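PDB 5XFM: alpha-glucosidase, which hydrolyses beta-L-arabinopyranosides and alpha-galactosides, as a bifunctional glycoside hydrolase of family 97 with bound calcium. Local coordinates for residues Asp291-Arg296 and Gly325-Leu330; Val484-Phe489 and Leu521-Val526; Gly601-Leu606 and Ser619-Glu624. The protein carries 1 engineered substitution. One frame throughout, in Å; residues are numbered along the deposited sequence.

Interaction 1. Residues Asp291-Arg296 and Gly325-Leu330; sequences DYRFGR and GYEYAL
Arg296 and Glu327 form a salt bridge where two neighbouring parallel strands of the catalytic barrel, 295-299 and 328-331, begin. Glu327 OE1 takes two N-H groups from the same arginine. Arg296 NE lies 3.0 Å from Glu327 OE1, in the guanidinium plane, and meets the syn lone pair almost straight. Arg296 N is also 3.0 Å from Glu327 OE1. The two flat groups are nearly coplanar, 22° apart. The arginine chain curls to reach this place, bent at chi2 (83°) and chi3 (51°). The curl also brings the guanidinium back against Tyr326. Tyr326 CD1 stands over its face, the two planes being well inclined. Arg296 CB stands 3.4 Å from the centroid of the Tyr326 ring, a CH-pi contact over the face. Tyr326 OH reaches past the contact to Met547 O.

The backbones join where Tyr328 N donates to Arg296 O at 2.8 Å. Tyr328 OH gives a very short bond to Arg293 O, modelled at 2.5 Å, in the ring plane. Arg293 is extended and crosses Glu327 at about a right angle. Glu327 CG lies over a guanidinium face, 3.7 Å from Arg293 NH2. No N-H of Arg293 points at the carboxylate, so Arg293 acts on it through its charge and not through a bond. Two donors on one oxygen and a second arginine nearby would probably favour the ionised form of Glu327.

Interaction 2. Residues Val484-Phe489 and Leu521-Val526; sequences VGSMEF and LLQNPV
Ser486 OG has two hydrogen-bond partners: Gln523 NE2 donates to it, and it is also bonded to Glu442 OE2. The contact is a buried crossing of two loops in the TIM-barrel domain. Residues 521-526 lead from helix 512-521 into strand 526-528, which pairs in parallel with strand 295-299 of the barrel. They cross residues 484-489 at about a right angle. Gln523 NE2 is 3.2 Å from Ser486 OG, with an N-H...O angle of 153° and the hydroxyl tilted out of the amide plane. The glutamine chain bends at chi2 (-90°), which swings the amide back to the serine. Pro525 CD packs on the same oxygen, 3.4 Å from Ser486 OG.

Beside this pair the backbones meet directly. Met487 N is 3.1 Å from Gln523 O, and the bond is almost straight at 175°. It arrives nearly along the C=O axis. Asn524 CB packs on the next carbonyl, 3.3 Å from Met487 O.

Glu488 is the centre of an inverse gamma turn. Its OE2 accepts from Asn528 N, just beyond the loop. The Glu488 side chain lies about 10 Å from the bound calcium. The N-terminal domain also touches the crossing: Gln523 NE2 makes a weak bond to Arg86 O.

The apolar side is built on Leu522, whose two methyls have different partners. Leu522 CD2 is 3.7 Å from Met487 CE, which turns in at the last torsion of an otherwise extended chain. Leu522 CD1 sits over one face of Phe489. It is offset toward the rim and lies 3.8 Å from Phe489 CD2.

Interaction 3. Residues Gly601-Leu606 and Ser619-Glu624; sequences GKTVAL and SLKVKE
Three backbone hydrogen bonds tie residues 601-606 to 619-624 as an antiparallel ladder. Val622 N gives the shortest and straightest, 2.8 Å to Lys602 O with an N-H...O angle of 174°. Val604 and Leu620 form a hydrogen-bonded pair. Val604 N is 2.9 Å from Leu620 O, and its N-H comes in tilted from the carbonyl plane. Leu620 N is likewise 2.9 Å from Val604 O, but lies in the carbonyl plane. Thr603 with Lys621 and Ala605 with Ser619 are the non-hydrogen-bonded pairs beside them. Beyond the ladder, Gly601 CA makes a C-H...O contact of 3.1 Å with Val622 O.

Thr603 and Lys621 share one face of the hairpin and run side by side. The lysine bends at chi2 (67°), which lays its aliphatic chain along the threonine. Lys621 CE comes 3.3 Å from Thr603 OG1, and the methyl CG2 also touches the end of the chain. Thr603 CG2 meets the next neighbour too, 4.0 Å from Ser619 CB. Replacing Thr603 with a glycine would probably leave the Lys621 chain without its support and freer to swing into solvent.

The other face is apolar. Val604 CG2 takes the crowded position between its backbone N and carbonyl carbon. There it packs 3.9 Å from Leu620 CB and touches Val622 CG2 at 4.3 Å. Val604 and Val622 both rest on Phe599.

The hairpin closes one side of the C-terminal antiparallel sheet. Strand 615-621 is outermost within the chain. Strand 603-609 lies between it and strand 636-641, where Ala605 bonds to the backbone of Ile641 and Leu606 packs on Ile638 and Cys640.

How the interactions relate
Interactions 1 and 2 belong to the same TIM-barrel domain and touch. Their centres are 15 Å apart. Phe294 CB packs 3.4 Å from Pro525 O, and the backbone of Gly295 in interaction 1 bonds to that of Gln527, just past interaction 2. Interaction 2 is the more central, about 7 Å from the centre of the chain against 20 Å for interaction 1. It is also near the calcium site of Glu174, Glu452 and Glu458. Interaction 3 stands apart in the C-terminal sheet. Its nearest atoms are about 14 Å from interaction 2 and about 16 Å from interaction 1. From that sheet, Arg572 NH1 bonds to Leu521 O of interaction 2.

Interaction 1. Residues Asp291-Arg296 and Gly325-Leu330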
ATOM      1  N   ASP A 291      19.622 -12.995   2.840  1.00 26.47           N
ATOM      2  CA  ASP A 291      19.379 -12.085   3.948  1.00 28.98           C
ATOM      3  C   ASP A 291      19.313 -10.669   3.379  1.00 31.59           C
ATOM      4  O   ASP A 291      20.328  -9.975   3.288  1.00 28.06           O
ATOM      5  CB  ASP A 291      20.488 -12.211   4.998  1.00 25.74           C
ATOM      6  CG  ASP A 291      20.241 -11.358   6.232  1.00 35.88           C
ATOM      7  OD1 ASP A 291      19.104 -10.873   6.423  1.00 37.95           O
ATOM      8  OD2 ASP A 291      21.194 -11.181   7.021  1.00 37.64           O
ATOM      9  N   TYR A 292      18.116 -10.256   2.974  1.00 30.31           N
ATOM     10  CA  TYR A 292      17.960  -9.004   2.236  1.00 21.81           C
ATOM     11  C   TYR A 292      18.106  -7.815   3.168  1.00 23.70           C
ATOM     12  O   TYR A 292      17.472  -7.747   4.222  1.00 25.42           O
ATOM     13  CB  TYR A 292      16.615  -8.963   1.515  1.00 21.66           C
ATOM     14  CG  TYR A 292      16.519  -9.952   0.376  1.00 21.66           C
ATOM     15  CD1 TYR A 292      17.287  -9.801  -0.773  1.00 23.46           C
ATOM     16  CD2 TYR A 292      15.677 -11.044   0.456  1.00 20.94           C
ATOM     17  CE1 TYR A 292      17.205 -10.707  -1.810  1.00 19.70           C
ATOM     18  CE2 TYR A 292      15.590 -11.956  -0.574  1.00 20.02           C
ATOM     19  CZ  TYR A 292      16.351 -11.783  -1.703  1.00 18.34           C
ATOM     20  OH  TYR A 292      16.252 -12.699  -2.726  1.00 22.59           O
ATOM     21  N   ARG A 293      18.964  -6.885   2.769  1.00 23.39           N
ATOM     22  CA  ARG A 293      19.287  -5.728   3.584  1.00 29.51           C
ATOM     23  C   ARG A 293      18.490  -4.508   3.130  1.00 30.27           C
ATOM     24  O   ARG A 293      18.543  -4.116   1.966  1.00 28.26           O
ATOM     25  CB  ARG A 293      20.792  -5.455   3.522  1.00 31.41           C
ATOM     26  CG  ARG A 293      21.272  -4.281   4.362  1.00 37.46           C
ATOM     27  CD  ARG A 293      22.748  -3.999   4.086  1.00 44.57           C
ATOM     28  NE  ARG A 293      23.271  -2.891   4.881  1.00 44.93           N
ATOM     29  CZ  ARG A 293      24.518  -2.439   4.794  1.00 52.00           C
ATOM     30  NH1 ARG A 293      25.372  -3.006   3.952  1.00 54.01           N
ATOM     31  NH2 ARG A 293      24.917  -1.429   5.554  1.00 55.22           N
ATOM     32  N   PHE A 294      17.718  -3.930   4.045  1.00 26.89           N
ATOM     33  CA  PHE A 294      16.899  -2.781   3.697  1.00 27.28           C
ATOM     34  C   PHE A 294      17.601  -1.486   4.092  1.00 29.20           C
ATOM     35  O   PHE A 294      18.649  -1.512   4.740  1.00 27.21           O
ATOM     36  CB  PHE A 294      15.528  -2.878   4.371  1.00 25.09           C
ATOM     37  CG  PHE A 294      14.934  -4.256   4.321  1.00 27.40           C
ATOM     38  CD1 PHE A 294      14.750  -4.903   3.107  1.00 27.95           C
ATOM     39  CD2 PHE A 294      14.548  -4.900   5.483  1.00 24.02           C
ATOM     40  CE1 PHE A 294      14.208  -6.174   3.060  1.00 24.01           C
ATOM     41  CE2 PHE A 294      13.996  -6.168   5.441  1.00 23.76           C
ATOM     42  CZ  PHE A 294      13.825  -6.804   4.226  1.00 21.87           C
ATOM     43  N   GLY A 295      17.026  -0.355   3.695  1.00 24.85           N
ATOM     44  CA  GLY A 295      17.593   0.929   4.057  1.00 24.17           C
ATOM     45  C   GLY A 295      17.241   2.099   3.165  1.00 25.32           C
ATOM     46  O   GLY A 295      16.102   2.251   2.721  1.00 26.12           O
ATOM     47  N   ARG A 296      18.256   2.894   2.849  1.00 26.35           N
ATOM     48  CA  ARG A 296      18.066   4.213   2.264  1.00 21.72           C
ATOM     49  C   ARG A 296      18.816   4.322   0.953  1.00 28.70           C
ATOM     50  O   ARG A 296      19.911   3.774   0.803  1.00 28.56           O
ATOM     51  CB  ARG A 296      18.555   5.308   3.215  1.00 26.24           C
ATOM     52  CG  ARG A 296      17.726   5.524   4.463  1.00 26.69           C
ATOM     53  CD  ARG A 296      18.099   4.535   5.552  1.00 30.50           C
ATOM     54  NE  ARG A 296      19.537   4.513   5.802  1.00 32.04           N
ATOM     55  CZ  ARG A 296      20.166   5.323   6.646  1.00 38.84           C
ATOM     56  NH1 ARG A 296      19.489   6.239   7.327  1.00 39.25           N
ATOM     57  NH2 ARG A 296      21.479   5.219   6.805  1.00 42.07           N
ATOM     58  N   GLY A 325      25.871   8.059   4.204  1.00 31.28           N
ATOM     59  CA  GLY A 325      25.943   6.762   4.853  1.00 22.11           C
ATOM     60  C   GLY A 325      24.780   5.902   4.401  1.00 29.23           C
ATOM     61  O   GLY A 325      24.370   4.969   5.099  1.00 33.20           O
ATOM     62  N   TYR A 326      24.232   6.229   3.235  1.00 27.68           N
ATOM     63  CA  TYR A 326      23.095   5.488   2.700  1.00 30.13           C
ATOM     64  C   TYR A 326      23.553   4.188   2.052  1.00 32.27           C
ATOM     65  O   TYR A 326      24.643   4.118   1.474  1.00 28.34           O
ATOM     66  CB  TYR A 326      22.306   6.337   1.699  1.00 27.37           C
ATOM     67  CG  TYR A 326      21.324   7.287   2.354  1.00 31.40           C
ATOM     68  CD1 TYR A 326      21.337   7.490   3.730  1.00 27.21           C
ATOM     69  CD2 TYR A 326      20.368   7.958   1.602  1.00 26.80           C
ATOM     70  CE1 TYR A 326      20.441   8.348   4.334  1.00 27.52           C
ATOM     71  CE2 TYR A 326      19.465   8.818   2.199  1.00 27.28           C
ATOM     72  CZ  TYR A 326      19.506   9.008   3.564  1.00 27.46           C
ATOM     73  OH  TYR A 326      18.613   9.861   4.162  1.00 23.87           O
ATOM     74  N   GLU A 327      22.712   3.163   2.168  1.00 23.72           N
ATOM     75  CA  GLU A 327      23.029   1.829   1.667  1.00 28.10           C
ATOM     76  C   GLU A 327      22.951   1.708   0.154  1.00 23.21           C
ATOM     77  O   GLU A 327      23.667   0.903  -0.441  1.00 26.80           O
ATOM     78  CB  GLU A 327      22.114   0.778   2.302  1.00 24.83           C
ATOM     79  CG  GLU A 327      22.340   0.556   3.787  1.00 28.88           C
ATOM     80  CD  GLU A 327      21.858   1.707   4.646  1.00 33.05           C
ATOM     81  OE1 GLU A 327      20.779   2.262   4.349  1.00 30.22           O
ATOM     82  OE2 GLU A 327      22.560   2.057   5.620  1.00 33.77           O
ATOM     83  N   TYR A 328      22.058   2.466  -0.467  1.00 23.06           N
ATOM     84  CA  TYR A 328      21.775   2.257  -1.882  1.00 20.18           C
ATOM     85  C   TYR A 328      21.804   3.529  -2.718  1.00 26.43           C
ATOM     86  O   TYR A 328      21.737   4.645  -2.197  1.00 25.12           O
ATOM     87  CB  TYR A 328      20.423   1.553  -2.044  1.00 22.60           C
ATOM     88  CG  TYR A 328      20.402   0.181  -1.395  1.00 20.63           C
ATOM     89  CD1 TYR A 328      21.199  -0.852  -1.883  1.00 22.53           C
ATOM     90  CD2 TYR A 328      19.623  -0.068  -0.274  1.00 23.53           C
ATOM     91  CE1 TYR A 328      21.198  -2.096  -1.285  1.00 22.64           C
ATOM     92  CE2 TYR A 328      19.616  -1.311   0.331  1.00 22.38           C
ATOM     93  CZ  TYR A 328      20.405  -2.318  -0.177  1.00 20.16           C
ATOM     94  OH  TYR A 328      20.404  -3.552   0.426  1.00 22.79           O
ATOM     95  N   ALA A 329      21.969   3.327  -4.021  1.00 24.67           N
ATOM     96  CA  ALA A 329      21.723   4.347  -5.021  1.00 19.07           C
ATOM     97  C   ALA A 329      20.857   3.756  -6.129  1.00 20.35           C
ATOM     98  O   ALA A 329      21.179   2.704  -6.688  1.00 22.53           O
ATOM     99  CB  ALA A 329      23.033   4.887  -5.590  1.00 19.42           C
ATOM    100  N   LEU A 330      19.756   4.431  -6.438  1.00 25.23           N
ATOM    101  CA  LEU A 330      18.849   4.005  -7.500  1.00 21.28           C
ATOM    102  C   LEU A 330      19.177   4.700  -8.817  1.00 22.81           C
ATOM    103  O   LEU A 330      19.159   5.925  -8.897  1.00 24.47           O
ATOM    104  CB  LEU A 330      17.397   4.293  -7.112  1.00 18.62           C
ATOM    105  CG  LEU A 330      16.362   4.221  -8.244  1.00 22.05           C
ATOM    106  CD1 LEU A 330      16.306   2.831  -8.888  1.00 18.25           C
ATOM    107  CD2 LEU A 330      14.986   4.643  -7.740  1.00 17.47           C
TER

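Interaction 2. Residues Val484-Phe489 and Leu521-Val526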
ATOM      1  N   VAL A 484      -2.406  -0.627   4.237  1.00 19.75           N
ATOM      2  CA  VAL A 484      -2.493  -2.016   3.796  1.00 17.14           C
ATOM      3  C   VAL A 484      -1.209  -2.509   3.139  1.00 23.16           C
ATOM      4  O   VAL A 484      -1.130  -3.670   2.734  1.00 25.63           O
ATOM      5  CB  VAL A 484      -3.653  -2.233   2.796  1.00 17.62           C
ATOM      6  CG1 VAL A 484      -4.985  -1.827   3.422  1.00 15.13           C
ATOM      7  CG2 VAL A 484      -3.398  -1.460   1.519  1.00 15.32           C
ATOM      8  N   GLY A 485      -0.207  -1.644   3.015  1.00 20.22           N
ATOM      9  CA  GLY A 485       1.025  -2.068   2.375  1.00 20.41           C
ATOM     10  C   GLY A 485       2.088  -1.015   2.127  1.00 23.01           C
ATOM     11  O   GLY A 485       1.815   0.191   2.163  1.00 21.46           O
ATOM     12  N   SER A 486       3.303  -1.488   1.849  1.00 25.31           N
ATOM     13  CA  SER A 486       4.443  -0.619   1.579  1.00 19.32           C
ATOM     14  C   SER A 486       4.156   0.344   0.445  1.00 15.83           C
ATOM     15  O   SER A 486       3.642  -0.043  -0.606  1.00 24.93           O
ATOM     16  CB  SER A 486       5.690  -1.441   1.244  1.00 21.61           C
ATOM     17  OG  SER A 486       6.146  -2.179   2.354  1.00 19.21           O
ATOM     18  N   MET A 487       4.515   1.601   0.668  1.00 13.65           N
ATOM     19  CA  MET A 487       4.305   2.660  -0.310  1.00 15.87           C
ATOM     20  C   MET A 487       5.618   3.370  -0.634  1.00 14.25           C
ATOM     21  O   MET A 487       6.155   4.104   0.198  1.00 13.23           O
ATOM     22  CB  MET A 487       3.277   3.657   0.218  1.00 16.77           C
ATOM     23  CG  MET A 487       2.878   4.742  -0.750  1.00 17.74           C
ATOM     24  SD  MET A 487       1.634   5.805  -0.000  1.00 17.81           S
ATOM     25  CE  MET A 487       2.578   6.570   1.318  1.00 16.14           C
ATOM     26  N   GLU A 488       6.143   3.130  -1.830  1.00 14.23           N
ATOM     27  CA  GLU A 488       7.411   3.731  -2.244  1.00 21.16           C
ATOM     28  C   GLU A 488       7.140   5.118  -2.802  1.00 21.41           C
ATOM     29  O   GLU A 488       6.957   5.291  -4.009  1.00 22.03           O
ATOM     30  CB  GLU A 488       8.119   2.867  -3.289  1.00 15.47           C
ATOM     31  CG  GLU A 488       9.480   2.373  -2.836  1.00 25.97           C
ATOM     32  CD  GLU A 488      10.586   3.411  -3.025  1.00 36.47           C
ATOM     33  OE1 GLU A 488      10.485   4.246  -3.948  1.00 33.34           O
ATOM     34  OE2 GLU A 488      11.553   3.410  -2.234  1.00 53.20           O
ATOM     35  N   PHE A 489       7.098   6.102  -1.913  1.00 21.25           N
ATOM     36  CA  PHE A 489       6.585   7.423  -2.259  1.00 21.03           C
ATOM     37  C   PHE A 489       7.661   8.353  -2.826  1.00 18.29           C
ATOM     38  O   PHE A 489       7.364   9.240  -3.627  1.00 25.79           O
ATOM     39  CB  PHE A 489       5.928   8.061  -1.025  1.00 25.31           C
ATOM     40  CG  PHE A 489       5.272   9.383  -1.301  1.00 19.64           C
ATOM     41  CD1 PHE A 489       3.993   9.440  -1.831  1.00 21.03           C
ATOM     42  CD2 PHE A 489       5.933  10.570  -1.029  1.00 23.94           C
ATOM     43  CE1 PHE A 489       3.382  10.659  -2.090  1.00 22.47           C
ATOM     44  CE2 PHE A 489       5.332  11.790  -1.285  1.00 25.52           C
ATOM     45  CZ  PHE A 489       4.051  11.833  -1.815  1.00 22.80           C
ATOM     46  N   LEU A 521       5.984   9.157   8.802  1.00 24.18           N
ATOM     47  CA  LEU A 521       4.591   8.935   8.438  1.00 23.92           C
ATOM     48  C   LEU A 521       4.416   7.893   7.332  1.00 27.93           C
ATOM     49  O   LEU A 521       3.544   7.034   7.426  1.00 25.32           O
ATOM     50  CB  LEU A 521       3.943  10.247   8.001  1.00 21.01           C
ATOM     51  CG  LEU A 521       3.788  11.283   9.115  1.00 24.53           C
ATOM     52  CD1 LEU A 521       3.212  12.583   8.571  1.00 26.63           C
ATOM     53  CD2 LEU A 521       2.934  10.737  10.245  1.00 28.84           C
ATOM     54  N   LEU A 522       5.244   7.968   6.293  1.00 26.18           N
ATOM     55  CA  LEU A 522       5.088   7.098   5.126  1.00 26.02           C
ATOM     56  C   LEU A 522       6.101   5.944   5.134  1.00 26.15           C
ATOM     57  O   LEU A 522       7.307   6.169   5.022  1.00 25.17           O
ATOM     58  CB  LEU A 522       5.228   7.922   3.835  1.00 23.72           C
ATOM     59  CG  LEU A 522       4.428   9.231   3.763  1.00 23.98           C
ATOM     60  CD1 LEU A 522       4.536   9.890   2.390  1.00 25.94           C
ATOM     61  CD2 LEU A 522       2.966   9.008   4.132  1.00 21.98           C
ATOM     62  N   GLN A 523       5.596   4.712   5.209  1.00 20.44           N
ATOM     63  CA  GLN A 523       6.434   3.525   5.406  1.00 15.20           C
ATOM     64  C   GLN A 523       6.757   2.759   4.113  1.00 19.57           C
ATOM     65  O   GLN A 523       5.876   2.491   3.286  1.00 13.70           O
ATOM     66  CB  GLN A 523       5.752   2.583   6.414  1.00 24.29           C
ATOM     67  CG  GLN A 523       6.429   1.234   6.615  1.00 15.79           C
ATOM     68  CD  GLN A 523       5.902   0.188   5.644  1.00 23.32           C
ATOM     69  OE1 GLN A 523       4.704   0.144   5.353  1.00 22.69           O
ATOM     70  NE2 GLN A 523       6.797  -0.650   5.129  1.00 19.40           N
ATOM     71  N   ASN A 524       8.039   2.438   3.945  1.00 18.11           N
ATOM     72  CA  ASN A 524       8.520   1.533   2.898  1.00 18.95           C
ATOM     73  C   ASN A 524       9.928   1.054   3.269  1.00 25.87           C
ATOM     74  O   ASN A 524      10.766   1.861   3.677  1.00 26.15           O
ATOM     75  CB  ASN A 524       8.515   2.216   1.527  1.00 20.86           C
ATOM     76  CG  ASN A 524       8.591   1.222   0.371  1.00 20.99           C
ATOM     77  OD1 ASN A 524       9.676   0.847  -0.074  1.00 24.30           O
ATOM     78  ND2 ASN A 524       7.434   0.788  -0.110  1.00 16.66           N
ATOM     79  N   PRO A 525      10.199  -0.253   3.115  1.00 23.25           N
ATOM     80  CA  PRO A 525      11.438  -0.882   3.596  1.00 25.32           C
ATOM     81  C   PRO A 525      12.712  -0.297   2.968  1.00 25.56           C
ATOM     82  O   PRO A 525      13.711  -0.077   3.655  1.00 21.74           O
ATOM     83  CB  PRO A 525      11.275  -2.347   3.167  1.00 21.47           C
ATOM     84  CG  PRO A 525       9.840  -2.513   2.855  1.00 23.13           C
ATOM     85  CD  PRO A 525       9.354  -1.206   2.379  1.00 19.50           C
ATOM     86  N   VAL A 526      12.662  -0.052   1.666  1.00 23.72           N
ATOM     87  CA  VAL A 526      13.758   0.596   0.957  1.00 27.82           C
ATOM     88  C   VAL A 526      13.308   1.989   0.527  1.00 25.50           C
ATOM     89  O   VAL A 526      12.519   2.128  -0.408  1.00 24.09           O
ATOM     90  CB  VAL A 526      14.202  -0.227  -0.273  1.00 23.20           C
ATOM     91  CG1 VAL A 526      15.227   0.539  -1.099  1.00 22.82           C
ATOM     92  CG2 VAL A 526      14.757  -1.578   0.160  1.00 20.78           C
TER

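Interaction 3. Residues Gly601-Leu606 and Ser619-Glu624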
ATOM      1  N   GLY A 601       8.486   9.933  31.509  1.00 56.23           N
ATOM      2  CA  GLY A 601       9.042  11.078  32.209  1.00 56.79           C
ATOM      3  C   GLY A 601      10.424  11.338  31.648  1.00 57.74           C
ATOM      4  O   GLY A 601      11.420  11.298  32.371  1.00 59.67           O
ATOM      5  N   LYS A 602      10.479  11.627  30.353  1.00 52.56           N
ATOM      6  CA  LYS A 602      11.744  11.663  29.630  1.00 55.08           C
ATOM      7  C   LYS A 602      12.019  12.991  28.927  1.00 48.16           C
ATOM      8  O   LYS A 602      11.139  13.844  28.788  1.00 50.99           O
ATOM      9  CB  LYS A 602      11.752  10.527  28.604  1.00 51.52           C
ATOM     10  CG  LYS A 602      11.628   9.142  29.222  1.00 54.03           C
ATOM     11  CD  LYS A 602      11.668   8.058  28.158  1.00 58.16           C
ATOM     12  CE  LYS A 602      11.270   6.706  28.733  1.00 59.49           C
ATOM     13  NZ  LYS A 602      11.381   5.621  27.724  1.00 54.44           N
ATOM     14  N   THR A 603      13.261  13.149  28.483  1.00 48.68           N
ATOM     15  CA  THR A 603      13.641  14.294  27.675  1.00 42.17           C
ATOM     16  C   THR A 603      13.743  13.871  26.226  1.00 41.33           C
ATOM     17  O   THR A 603      14.608  13.072  25.871  1.00 45.10           O
ATOM     18  CB  THR A 603      14.995  14.893  28.117  1.00 51.25           C
ATOM     19  OG1 THR A 603      14.938  15.278  29.498  1.00 49.68           O
ATOM     20  CG2 THR A 603      15.352  16.101  27.260  1.00 46.88           C
ATOM     21  N   VAL A 604      12.869  14.410  25.385  1.00 42.33           N
ATOM     22  CA  VAL A 604      12.846  14.004  23.990  1.00 41.28           C
ATOM     23  C   VAL A 604      13.471  15.071  23.102  1.00 43.52           C
ATOM     24  O   VAL A 604      13.468  16.258  23.446  1.00 40.77           O
ATOM     25  CB  VAL A 604      11.406  13.717  23.509  1.00 43.40           C
ATOM     26  CG1 VAL A 604      10.787  12.595  24.325  1.00 43.69           C
ATOM     27  CG2 VAL A 604      10.550  14.972  23.596  1.00 41.77           C
ATOM     28  N   ALA A 605      14.003  14.637  21.960  1.00 44.28           N
ATOM     29  CA  ALA A 605      14.497  15.557  20.940  1.00 35.05           C
ATOM     30  C   ALA A 605      13.318  16.075  20.134  1.00 36.74           C
ATOM     31  O   ALA A 605      12.527  15.288  19.611  1.00 36.97           O
ATOM     32  CB  ALA A 605      15.510  14.874  20.033  1.00 29.13           C
ATOM     33  N   LEU A 606      13.200  17.394  20.028  1.00 39.51           N
ATOM     34  CA  LEU A 606      12.038  17.984  19.377  1.00 36.44           C
ATOM     35  C   LEU A 606      12.396  18.776  18.122  1.00 41.19           C
ATOM     36  O   LEU A 606      13.144  19.752  18.173  1.00 38.98           O
ATOM     37  CB  LEU A 606      11.296  18.890  20.363  1.00 38.27           C
ATOM     38  CG  LEU A 606      10.212  19.796  19.782  1.00 31.16           C
ATOM     39  CD1 LEU A 606       9.092  18.957  19.208  1.00 34.50           C
ATOM     40  CD2 LEU A 606       9.684  20.771  20.828  1.00 32.23           C
ATOM     41  N   SER A 619      15.005  20.605  22.952  1.00 45.23           N
ATOM     42  CA  SER A 619      14.675  19.485  23.825  1.00 45.56           C
ATOM     43  C   SER A 619      13.342  19.747  24.503  1.00 45.75           C
ATOM     44  O   SER A 619      12.946  20.901  24.677  1.00 46.28           O
ATOM     45  CB  SER A 619      15.757  19.267  24.881  1.00 45.73           C
ATOM     46  OG  SER A 619      15.637  20.223  25.920  1.00 44.21           O
ATOM     47  N   LEU A 620      12.649  18.679  24.887  1.00 44.69           N
ATOM     48  CA  LEU A 620      11.375  18.830  25.576  1.00 43.43           C
ATOM     49  C   LEU A 620      11.197  17.789  26.679  1.00 47.23           C
ATOM     50  O   LEU A 620      11.247  16.587  26.424  1.00 46.75           O
ATOM     51  CB  LEU A 620      10.216  18.739  24.579  1.00 41.07           C
ATOM     52  CG  LEU A 620       8.797  18.873  25.138  1.00 45.87           C
ATOM     53  CD1 LEU A 620       8.592  20.250  25.758  1.00 41.20           C
ATOM     54  CD2 LEU A 620       7.750  18.599  24.064  1.00 39.52           C
ATOM     55  N   LYS A 621      11.001  18.263  27.907  1.00 52.14           N
ATOM     56  CA  LYS A 621      10.731  17.389  29.046  1.00 51.12           C
ATOM     57  C   LYS A 621       9.264  17.006  29.118  1.00 45.81           C
ATOM     58  O   LYS A 621       8.391  17.863  29.260  1.00 43.05           O
ATOM     59  CB  LYS A 621      11.146  18.042  30.368  1.00 48.38           C
ATOM     60  CG  LYS A 621      12.629  17.948  30.699  1.00 53.76           C
ATOM     61  CD  LYS A 621      13.537  18.732  29.773  1.00 60.36           C
ATOM     62  CE  LYS A 621      14.986  18.515  30.191  1.00 65.14           C
ATOM     63  NZ  LYS A 621      15.976  19.204  29.325  1.00 62.25           N
ATOM     64  N   VAL A 622       8.999  15.708  29.018  1.00 47.01           N
ATOM     65  CA  VAL A 622       7.641  15.205  29.125  1.00 53.07           C
ATOM     66  C   VAL A 622       7.477  14.618  30.524  1.00 59.78           C
ATOM     67  O   VAL A 622       8.214  13.720  30.921  1.00 55.62           O
ATOM     68  CB  VAL A 622       7.349  14.149  28.045  1.00 54.40           C
ATOM     69  CG1 VAL A 622       5.950  13.568  28.220  1.00 51.24           C
ATOM     70  CG2 VAL A 622       7.514  14.760  26.660  1.00 45.09           C
ATOM     71  N   LYS A 623       6.514  15.154  31.268  1.00 59.77           N
ATOM     72  CA  LYS A 623       6.295  14.779  32.665  1.00 63.33           C
ATOM     73  C   LYS A 623       5.637  13.391  32.778  1.00 61.82           C
ATOM     74  O   LYS A 623       5.070  12.901  31.808  1.00 60.10           O
ATOM     75  CB  LYS A 623       5.490  15.892  33.356  1.00 67.46           C
ATOM     76  CG  LYS A 623       4.967  15.613  34.758  1.00 71.69           C
ATOM     77  CD  LYS A 623       6.159  15.336  35.671  1.00 72.95           C
ATOM     78  CE  LYS A 623       6.023  15.958  37.032  1.00 75.51           C
ATOM     79  NZ  LYS A 623       6.818  17.222  37.053  1.00 77.02           N
ATOM     80  N   GLU A 624       5.686  12.792  33.970  1.00 64.45           N
ATOM     81  CA  GLU A 624       5.198  11.437  34.247  1.00 68.33           C
ATOM     82  C   GLU A 624       3.766  11.157  33.816  1.00 64.26           C
ATOM     83  O   GLU A 624       3.383  10.004  33.615  1.00 60.56           O
ATOM     84  CB  GLU A 624       5.326  11.166  35.751  1.00 70.77           C
ATOM     85  CG  GLU A 624       6.556  10.390  36.150  1.00 72.65           C
ATOM     86  CD  GLU A 624       6.684   9.101  35.365  1.00 74.28           C
ATOM     87  OE1 GLU A 624       5.750   8.274  35.430  1.00 73.17           O
ATOM     88  OE2 GLU A 624       7.705   8.920  34.671  1.00 67.02           O
TER